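Local coordinates for protein potential RNA-dependent RNA polymerase (Human picobirnavirus, PDB 5I62) that catalyses RNA-templated RNA synthesis from ribonucleoside triphosphates, probably serving both transcription and genome replication of a double-stranded RNA virus, at residues Arg474-Ala487 / Ile521-Arg534. Numbering follows the deposited sequence.
Sequences RLGLGIPGFLDNIA and IENWWVVQALKSRR
The C-terminal helix 525-532 of the polymerase packs here against the turn-rich loop that leads into helix 486-491, with Leu530 set among Leu475, Leu477 and Leu483. Both Leu530 methyls take part: CD1 lies 3.8 Å from Leu475 CB, and CD2 meets Leu477 CD1 at the same separation. Leu483 crosses Leu530 at about a right angle, its CD1 resting on Leu530 CB. At the other end of the contact, with Ile486 CG1 anti to the backbone N (chi1 -176°), that branch reaches Ile521 CD1 at a tight 3.5 Å, while Ile521 CG2 lies against Ala487 CA. A salt bridge borders this apolar seam. Arg534 passes its CG 3.4 Å from Leu477 CD2, and a bend at chi3 (-57°) then turns the guanidinium so that NH1 donates to Asp484 OD1 at 3.1 Å. The oxygen lies in the guanidinium plane but is approached from above the carboxylate plane; NH2 adds a weak bond to it. The extended Lys531 brings CE to 3.5 Å from Leu483 O. Behind the seam, Leu475 and Leu530 also touch helix 441-451, and Arg533 forms salt bridges with Glu461 and Asp465, joining the C-terminal end of the chain to helix 460-469.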
loop_
_atom_site.group_PDB
_atom_site.type_symbol
_atom_site.label_atom_id
_atom_site.label_comp_id
_atom_site.label_asym_id
_atom_site.label_seq_id
_atom_site.Cartn_x
_atom_site.Cartn_y
_atom_site.Cartn_z
ATOM N N ARG A 474 3.555 17.333 -24.398
ATOM C CA ARG A 474 3.532 16.042 -25.087
ATOM C C ARG A 474 4.338 14.976 -24.347
ATOM O O ARG A 474 5.128 14.232 -24.938
ATOM C CB ARG A 474 4.008 16.194 -26.531
ATOM C CG ARG A 474 3.103 17.085 -27.363
ATOM C CD ARG A 474 3.846 17.719 -28.513
ATOM N NE ARG A 474 4.225 16.725 -29.508
ATOM C CZ ARG A 474 5.457 16.553 -29.973
ATOM N NH1 ARG A 474 6.451 17.329 -29.551
ATOM N NH2 ARG A 474 5.690 15.608 -30.874
ATOM N N LEU A 475 4.113 14.898 -23.031
ATOM C CA LEU A 475 4.722 13.877 -22.178
ATOM C C LEU A 475 6.249 13.932 -22.222
ATOM O O LEU A 475 6.918 12.908 -22.136
ATOM C CB LEU A 475 4.229 12.476 -22.558
ATOM C CG LEU A 475 2.706 12.309 -22.481
ATOM C CD1 LEU A 475 2.265 10.884 -22.828
ATOM C CD2 LEU A 475 2.192 12.722 -21.102
ATOM N N GLY A 476 6.815 15.126 -22.369
ATOM C CA GLY A 476 8.252 15.300 -22.373
ATOM C C GLY A 476 8.870 15.406 -23.750
ATOM O O GLY A 476 10.017 15.860 -23.862
ATOM N N LEU A 477 8.142 15.009 -24.799
ATOM C CA LEU A 477 8.622 15.226 -26.158
ATOM C C LEU A 477 8.855 16.705 -26.436
ATOM O O LEU A 477 9.693 17.050 -27.273
ATOM C CB LEU A 477 7.634 14.658 -27.170
ATOM C CG LEU A 477 7.620 13.135 -27.331
ATOM C CD1 LEU A 477 6.351 12.694 -28.044
ATOM C CD2 LEU A 477 8.852 12.671 -28.093
ATOM N N GLY A 478 8.125 17.582 -25.750
ATOM C CA GLY A 478 8.264 19.014 -25.890
ATOM C C GLY A 478 9.172 19.668 -24.879
ATOM O O GLY A 478 9.182 20.902 -24.788
ATOM N N ILE A 479 9.930 18.894 -24.112
ATOM C CA ILE A 479 10.855 19.430 -23.116
ATOM C C ILE A 479 12.268 19.092 -23.573
ATOM O O ILE A 479 12.694 17.935 -23.476
ATOM C CB ILE A 479 10.558 18.881 -21.711
ATOM C CG1 ILE A 479 9.077 19.064 -21.364
ATOM C CG2 ILE A 479 11.454 19.556 -20.666
ATOM C CD1 ILE A 479 8.709 18.663 -19.918
ATOM N N PRO A 480 13.018 20.058 -24.093
ATOM C CA PRO A 480 14.334 19.755 -24.681
ATOM C C PRO A 480 15.249 19.020 -23.705
ATOM O O PRO A 480 15.390 19.406 -22.541
ATOM C CB PRO A 480 14.885 21.139 -25.045
ATOM C CG PRO A 480 13.663 22.002 -25.226
ATOM C CD PRO A 480 12.664 21.485 -24.199
ATOM N N GLY A 481 15.849 17.927 -24.185
ATOM C CA GLY A 481 16.729 17.097 -23.386
ATOM C C GLY A 481 16.043 16.171 -22.399
ATOM O O GLY A 481 16.693 15.249 -21.887
ATOM N N PHE A 482 14.750 16.358 -22.138
ATOM C CA PHE A 482 14.110 15.691 -21.007
ATOM C C PHE A 482 14.188 14.172 -21.126
ATOM O O PHE A 482 14.684 13.490 -20.221
ATOM C CB PHE A 482 12.661 16.152 -20.894
ATOM C CG PHE A 482 11.914 15.513 -19.771
ATOM C CD1 PHE A 482 12.150 15.894 -18.463
ATOM C CD2 PHE A 482 10.973 14.533 -20.023
ATOM C CE1 PHE A 482 11.460 15.307 -17.420
ATOM C CE2 PHE A 482 10.269 13.949 -18.984
ATOM C CZ PHE A 482 10.518 14.335 -17.681
ATOM N N LEU A 483 13.697 13.624 -22.237
ATOM C CA LEU A 483 13.668 12.171 -22.393
ATOM C C LEU A 483 15.079 11.585 -22.400
ATOM O O LEU A 483 15.313 10.496 -21.857
ATOM C CB LEU A 483 12.917 11.799 -23.668
ATOM C CG LEU A 483 11.392 11.967 -23.609
ATOM C CD1 LEU A 483 10.756 11.548 -24.922
ATOM C CD2 LEU A 483 10.806 11.167 -22.444
ATOM N N ASP A 484 16.032 12.299 -23.004
ATOM C CA ASP A 484 17.411 11.830 -23.086
ATOM C C ASP A 484 18.124 11.837 -21.741
ATOM O O ASP A 484 19.162 11.183 -21.606
ATOM C CB ASP A 484 18.201 12.683 -24.076
ATOM C CG ASP A 484 17.919 12.312 -25.518
ATOM O OD1 ASP A 484 17.455 11.176 -25.750
ATOM O OD2 ASP A 484 18.152 13.152 -26.418
ATOM N N ASN A 485 17.618 12.579 -20.754
ATOM C CA ASN A 485 18.266 12.677 -19.452
ATOM C C ASN A 485 17.313 12.267 -18.336
ATOM O O ASN A 485 17.387 12.796 -17.223
ATOM C CB ASN A 485 18.799 14.092 -19.211
ATOM C CG ASN A 485 19.502 14.684 -20.434
ATOM O OD1 ASN A 485 19.093 15.718 -20.966
ATOM N ND2 ASN A 485 20.567 14.022 -20.884
ATOM N N ILE A 486 16.429 11.303 -18.614
ATOM C CA ILE A 486 15.234 11.144 -17.790
ATOM C C ILE A 486 15.574 10.590 -16.411
ATOM O O ILE A 486 14.975 10.997 -15.407
ATOM C CB ILE A 486 14.174 10.289 -18.512
ATOM C CG1 ILE A 486 12.909 10.222 -17.666
ATOM C CG2 ILE A 486 14.670 8.890 -18.799
ATOM C CD1 ILE A 486 11.905 11.275 -17.988
ATOM N N ALA A 487 16.529 9.660 -16.328
ATOM C CA ALA A 487 16.982 9.213 -15.013
ATOM C C ALA A 487 17.469 10.399 -14.184
ATOM O O ALA A 487 17.135 10.525 -12.999
ATOM C CB ALA A 487 18.074 8.152 -15.160
ATOM N N ILE A 521 13.675 4.310 -14.533
ATOM C CA ILE A 521 12.819 5.049 -15.458
ATOM C C ILE A 521 13.366 5.007 -16.877
ATOM O O ILE A 521 12.597 4.983 -17.844
ATOM C CB ILE A 521 12.617 6.499 -14.990
ATOM C CG1 ILE A 521 11.583 7.172 -15.892
ATOM C CG2 ILE A 521 13.929 7.265 -15.028
ATOM C CD1 ILE A 521 11.005 8.456 -15.332
ATOM N N GLU A 522 14.693 5.017 -17.035
ATOM C CA GLU A 522 15.249 4.975 -18.386
ATOM C C GLU A 522 14.790 3.723 -19.131
ATOM O O GLU A 522 14.724 3.721 -20.364
ATOM C CB GLU A 522 16.775 5.058 -18.347
ATOM C CG GLU A 522 17.363 5.915 -19.473
ATOM C CD GLU A 522 18.612 6.685 -19.058
ATOM O OE1 GLU A 522 19.649 6.027 -18.812
ATOM O OE2 GLU A 522 18.559 7.941 -18.976
ATOM N N ASN A 523 14.412 2.678 -18.402
ATOM C CA ASN A 523 13.991 1.416 -18.994
ATOM C C ASN A 523 12.479 1.295 -19.165
ATOM O O ASN A 523 12.009 0.252 -19.636
ATOM C CB ASN A 523 14.500 0.243 -18.148
ATOM C CG ASN A 523 14.527 -1.068 -18.923
ATOM O OD1 ASN A 523 15.073 -1.131 -20.031
ATOM N ND2 ASN A 523 13.933 -2.121 -18.346
ATOM N N TRP A 524 11.702 2.316 -18.807
ATOM C CA TRP A 524 10.249 2.190 -18.902
ATOM C C TRP A 524 9.798 2.075 -20.355
ATOM O O TRP A 524 10.368 2.702 -21.256
ATOM C CB TRP A 524 9.551 3.383 -18.240
ATOM C CG TRP A 524 9.626 3.417 -16.745
ATOM C CD1 TRP A 524 10.237 2.509 -15.926
ATOM C CD2 TRP A 524 9.057 4.413 -15.886
ATOM N NE1 TRP A 524 10.087 2.882 -14.613
ATOM C CE2 TRP A 524 9.367 4.047 -14.560
ATOM C CE3 TRP A 524 8.317 5.579 -16.110
ATOM C CZ2 TRP A 524 8.965 4.803 -13.467
ATOM C CZ3 TRP A 524 7.921 6.328 -15.027
ATOM C CH2 TRP A 524 8.246 5.939 -13.718
ATOM N N TRP A 525 8.748 1.276 -20.570
ATOM C CA TRP A 525 8.138 1.165 -21.890
ATOM C C TRP A 525 7.702 2.524 -22.434
ATOM O O TRP A 525 7.902 2.827 -23.618
ATOM C CB TRP A 525 6.933 0.220 -21.843
ATOM C CG TRP A 525 5.999 0.480 -22.980
ATOM C CD1 TRP A 525 6.145 0.067 -24.271
ATOM C CD2 TRP A 525 4.795 1.271 -22.948
ATOM N NE1 TRP A 525 5.103 0.533 -25.041
ATOM C CE2 TRP A 525 4.263 1.276 -24.255
ATOM C CE3 TRP A 525 4.117 1.967 -21.939
ATOM C CZ2 TRP A 525 3.088 1.946 -24.582
ATOM C CZ3 TRP A 525 2.948 2.636 -22.267
ATOM C CH2 TRP A 525 2.446 2.617 -23.576
ATOM N N VAL A 526 7.072 3.350 -21.588
ATOM C CA VAL A 526 6.513 4.605 -22.082
ATOM C C VAL A 526 7.626 5.526 -22.568
ATOM O O VAL A 526 7.445 6.281 -23.533
ATOM C CB VAL A 526 5.639 5.285 -21.002
ATOM C CG1 VAL A 526 6.475 5.668 -19.779
ATOM C CG2 VAL A 526 4.943 6.533 -21.569
ATOM N N VAL A 527 8.792 5.472 -21.920
ATOM C CA VAL A 527 9.939 6.253 -22.372
ATOM C C VAL A 527 10.403 5.764 -23.739
ATOM O O VAL A 527 10.659 6.561 -24.652
ATOM C CB VAL A 527 11.072 6.190 -21.330
ATOM C CG1 VAL A 527 12.322 6.879 -21.855
ATOM C CG2 VAL A 527 10.626 6.829 -20.008
ATOM N N GLN A 528 10.497 4.441 -23.905
ATOM C CA GLN A 528 10.859 3.881 -25.203
ATOM C C GLN A 528 9.818 4.228 -26.259
ATOM O O GLN A 528 10.164 4.549 -27.405
ATOM C CB GLN A 528 11.028 2.367 -25.097
ATOM C CG GLN A 528 11.430 1.714 -26.417
ATOM C CD GLN A 528 11.218 0.208 -26.430
ATOM O OE1 GLN A 528 10.707 -0.371 -25.471
ATOM N NE2 GLN A 528 11.631 -0.436 -27.524
ATOM N N ALA A 529 8.535 4.168 -25.898
ATOM C CA ALA A 529 7.486 4.464 -26.868
ATOM C C ALA A 529 7.516 5.932 -27.295
ATOM O O ALA A 529 7.330 6.249 -28.476
ATOM C CB ALA A 529 6.121 4.089 -26.292
ATOM N N LEU A 530 7.744 6.844 -26.350
ATOM C CA LEU A 530 7.828 8.259 -26.702
ATOM C C LEU A 530 9.038 8.536 -27.601
ATOM O O LEU A 530 8.914 9.195 -28.639
ATOM C CB LEU A 530 7.886 9.101 -25.433
ATOM C CG LEU A 530 6.566 9.147 -24.668
ATOM C CD1 LEU A 530 6.802 9.712 -23.279
ATOM C CD2 LEU A 530 5.541 9.981 -25.437
ATOM N N LYS A 531 10.220 8.048 -27.203
ATOM C CA LYS A 531 11.424 8.216 -28.018
ATOM C C LYS A 531 11.244 7.662 -29.426
ATOM O O LYS A 531 11.840 8.178 -30.377
ATOM C CB LYS A 531 12.614 7.527 -27.359
ATOM C CG LYS A 531 13.182 8.225 -26.145
ATOM C CD LYS A 531 14.354 7.422 -25.608
ATOM C CE LYS A 531 15.064 8.148 -24.493
ATOM N NZ LYS A 531 16.117 7.279 -23.913
ATOM N N SER A 532 10.454 6.601 -29.582
ATOM C CA SER A 532 10.212 6.079 -30.919
ATOM C C SER A 532 9.329 7.004 -31.747
ATOM O O SER A 532 9.290 6.875 -32.973
ATOM C CB SER A 532 9.583 4.693 -30.836
ATOM O OG SER A 532 8.172 4.790 -30.849
ATOM N N ARG A 533 8.618 7.928 -31.107
ATOM C CA ARG A 533 7.780 8.895 -31.799
ATOM C C ARG A 533 8.541 10.164 -32.172
ATOM O O ARG A 533 7.921 11.132 -32.626
ATOM C CB ARG A 533 6.559 9.239 -30.942
ATOM C CG ARG A 533 5.415 8.231 -31.057
ATOM C CD ARG A 533 4.581 8.207 -29.783
ATOM N NE ARG A 533 3.407 7.348 -29.890
ATOM C CZ ARG A 533 3.430 6.020 -29.766
ATOM N NH1 ARG A 533 4.578 5.389 -29.538
ATOM N NH2 ARG A 533 2.303 5.321 -29.864
ATOM N N ARG A 534 9.858 10.183 -31.973
ATOM C CA ARG A 534 10.703 11.310 -32.372
ATOM C C ARG A 534 11.174 11.167 -33.816
ATOM O O ARG A 534 10.368 11.161 -34.743
ATOM C CB ARG A 534 11.916 11.432 -31.452
ATOM C CG ARG A 534 11.573 11.906 -30.065
ATOM C CD ARG A 534 12.801 12.171 -29.228
ATOM N NE ARG A 534 13.685 11.017 -29.115
ATOM C CZ ARG A 534 14.658 10.920 -28.214
ATOM N NH1 ARG A 534 14.859 11.902 -27.341
ATOM N NH2 ARG A 534 15.425 9.840 -28.172
#